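Local coordinates for DNA endonuclease i-cvui (Chlorella vulgaris, PDB 5A77), which cleaves double-stranded DNA as a LAGLIDADG endonuclease and probably serves intron homing in the chloroplast, at residues Leu109-Ile112 and Lys113-Asn117. Sequence-based numbering, arbitrary orientation.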
ATOM      1  N   LEU B 109      -8.861 -19.172  -1.833  1.00 33.59           N
ATOM      2  CA  LEU B 109      -9.919 -19.706  -2.685  1.00 34.41           C
ATOM      3  C   LEU B 109      -9.991 -21.243  -2.635  1.00 40.27           C
ATOM      4  O   LEU B 109     -11.077 -21.810  -2.791  1.00 40.69           O
ATOM      5  CB  LEU B 109      -9.745 -19.240  -4.126  1.00 33.57           C
ATOM      6  CG  LEU B 109     -10.073 -17.761  -4.328  1.00 39.10           C
ATOM      7  CD1 LEU B 109      -9.897 -17.342  -5.771  1.00 35.10           C
ATOM      8  CD2 LEU B 109     -11.492 -17.457  -3.841  1.00 39.18           C
ATOM      9  N   GLN B 110      -8.857 -21.918  -2.427  1.00 38.88           N
ATOM     10  CA  GLN B 110      -8.881 -23.366  -2.238  1.00 39.51           C
ATOM     11  C   GLN B 110      -9.531 -23.700  -0.897  1.00 40.90           C
ATOM     12  O   GLN B 110     -10.201 -24.738  -0.762  1.00 38.14           O
ATOM     13  CB  GLN B 110      -7.471 -23.981  -2.312  1.00 40.24           C
ATOM     14  CG  GLN B 110      -6.949 -24.221  -3.731  1.00 39.28           C
ATOM     15  CD  GLN B 110      -7.969 -24.903  -4.615  1.00 39.71           C
ATOM     16  OE1 GLN B 110      -8.614 -25.857  -4.200  1.00 56.24           O
ATOM     17  NE2 GLN B 110      -8.132 -24.411  -5.834  1.00 38.68           N
ATOM     18  N   ILE B 111      -9.337 -22.826   0.092  1.00 38.33           N
ATOM     19  CA  ILE B 111      -9.993 -23.016   1.391  1.00 39.64           C
ATOM     20  C   ILE B 111     -11.500 -22.782   1.332  1.00 36.60           C
ATOM     21  O   ILE B 111     -12.271 -23.497   1.964  1.00 39.24           O
ATOM     22  CB  ILE B 111      -9.428 -22.088   2.474  1.00 37.83           C
ATOM     23  CG1 ILE B 111      -7.926 -22.300   2.648  1.00 32.58           C
ATOM     24  CG2 ILE B 111     -10.166 -22.305   3.797  1.00 34.26           C
ATOM     25  CD1 ILE B 111      -7.360 -21.560   3.847  1.00 30.71           C
ATOM     26  N   ILE B 112     -11.924 -21.763   0.592  1.00 39.35           N
ATOM     27  CA  ILE B 112     -13.344 -21.454   0.518  1.00 40.48           C
ATOM     28  C   ILE B 112     -14.061 -22.626  -0.148  1.00 41.46           C
ATOM     29  O   ILE B 112     -15.244 -22.879   0.113  1.00 39.74           O
ATOM     30  CB  ILE B 112     -13.607 -20.133  -0.237  1.00 37.75           C
ATOM     31  CG1 ILE B 112     -13.216 -18.934   0.637  1.00 39.12           C
ATOM     32  CG2 ILE B 112     -15.078 -19.999  -0.624  1.00 35.27           C
ATOM     33  CD1 ILE B 112     -13.133 -17.605  -0.127  1.00 34.83           C
ATOM     34  N   LYS B 113     -13.323 -23.366  -0.972  1.00 38.85           N
ATOM     35  CA  LYS B 113     -13.874 -24.538  -1.647  1.00 42.38           C
ATOM     36  C   LYS B 113     -14.421 -25.587  -0.672  1.00 41.38           C
ATOM     37  O   LYS B 113     -15.457 -26.196  -0.936  1.00 42.62           O
ATOM     38  CB  LYS B 113     -12.820 -25.168  -2.556  1.00 39.83           C
ATOM     39  CG  LYS B 113     -13.259 -25.265  -4.004  1.00 44.05           C
ATOM     40  CD  LYS B 113     -12.073 -25.487  -4.927  1.00 48.23           C
ATOM     41  CE  LYS B 113     -11.581 -24.154  -5.489  1.00 46.69           C
ATOM     42  NZ  LYS B 113     -10.928 -24.280  -6.830  1.00 52.18           N
ATOM     43  N   LYS B 114     -13.745 -25.756   0.462  1.00 37.70           N
ATOM     44  CA  LYS B 114     -14.093 -26.790   1.425  1.00 39.55           C
ATOM     45  C   LYS B 114     -14.893 -26.334   2.659  1.00 41.61           C
ATOM     46  O   LYS B 114     -15.377 -27.176   3.419  1.00 40.28           O
ATOM     47  CB  LYS B 114     -12.822 -27.484   1.896  1.00 39.27           C
ATOM     48  CG  LYS B 114     -11.670 -27.324   0.940  1.00 43.42           C
ATOM     49  CD  LYS B 114     -10.526 -28.235   1.289  1.00 40.19           C
ATOM     50  CE  LYS B 114      -9.971 -28.822   0.019  1.00 42.23           C
ATOM     51  NZ  LYS B 114      -9.128 -30.003   0.301  1.00 53.27           N
ATOM     52  N   LEU B 115     -15.036 -25.026   2.864  1.00 38.94           N
ATOM     53  CA  LEU B 115     -15.786 -24.517   4.018  1.00 38.18           C
ATOM     54  C   LEU B 115     -17.214 -25.052   4.095  1.00 40.07           C
ATOM     55  O   LEU B 115     -17.692 -25.338   5.190  1.00 38.67           O
ATOM     56  CB  LEU B 115     -15.828 -22.981   4.027  1.00 38.23           C
ATOM     57  CG  LEU B 115     -14.513 -22.221   4.187  1.00 40.83           C
ATOM     58  CD1 LEU B 115     -14.785 -20.726   4.112  1.00 39.76           C
ATOM     59  CD2 LEU B 115     -13.825 -22.589   5.493  1.00 42.64           C
ATOM     60  N   PRO B 116     -17.909 -25.179   2.947  1.00 39.71           N
ATOM     61  CA  PRO B 116     -19.230 -25.805   3.048  1.00 37.17           C
ATOM     62  C   PRO B 116     -19.226 -27.200   3.674  1.00 42.85           C
ATOM     63  O   PRO B 116     -20.245 -27.617   4.237  1.00 45.96           O
ATOM     64  CB  PRO B 116     -19.678 -25.875   1.591  1.00 39.98           C
ATOM     65  CG  PRO B 116     -19.039 -24.676   0.968  1.00 37.45           C
ATOM     66  CD  PRO B 116     -17.685 -24.612   1.603  1.00 39.46           C
ATOM     67  N   ASN B 117     -18.107 -27.910   3.595  1.00 39.44           N
ATOM     68  CA  ASN B 117     -18.071 -29.275   4.089  1.00 44.76           C
ATOM     69  C   ASN B 117     -17.260 -29.426   5.367  1.00 43.21           C
ATOM     70  O   ASN B 117     -16.866 -30.532   5.732  1.00 42.15           O
ATOM     71  CB  ASN B 117     -17.526 -30.194   2.995  1.00 45.79           C
ATOM     72  CG  ASN B 117     -18.221 -29.968   1.661  1.00 51.78           C
ATOM     73  OD1 ASN B 117     -19.410 -29.628   1.615  1.00 53.18           O
ATOM     74  ND2 ASN B 117     -17.484 -30.141   0.571  1.00 53.07           N
TER
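Lys113 N donates to Leu109 O at 3.3 Å in a helical i to i+4 bond, after which the turn tightens: Lys114 N reaches back three residues to Ile111 O at 3.1 Å, approaching from above the carbonyl plane, and Leu115 N divides itself weakly between Ile111 O, four residues back, and Ile112 O, three back. Leu115 and Pro116 continue as a short 3-10 segment. Pro116 brings no N-H; its ring CD lies 3.3 Å from Ile112 O. On the outer face Gln110 and Lys113 run side by side in the same direction, the glutamine folded back at chi2 (-47°) so that its amide lies along the lysine's CD, CE and NZ. A glycine at Gln110 would probably leave the Lys113 chain without this flank and freer to swing. Lys114 sets CG against Gln110 O at 3.4 Å before its chain leads away to a salt bridge with Glu126. On the inner face Leu115 turns back over the helix: CG sits 3.4 Å from Ile111 O, one methyl, CD2, meets Ile111 CG2 at 4.0 Å, and the other, CD1, faces Ile112 CG1 at 4.2 Å. Both isoleucines also pack on Val43 of strand 39-50; Ile111 also meets Val41 of the same strand and Leu130 of helix 121-135, while Leu109 and Ile112 touch helix 84-94, seating this helix end between the sheet and two helices.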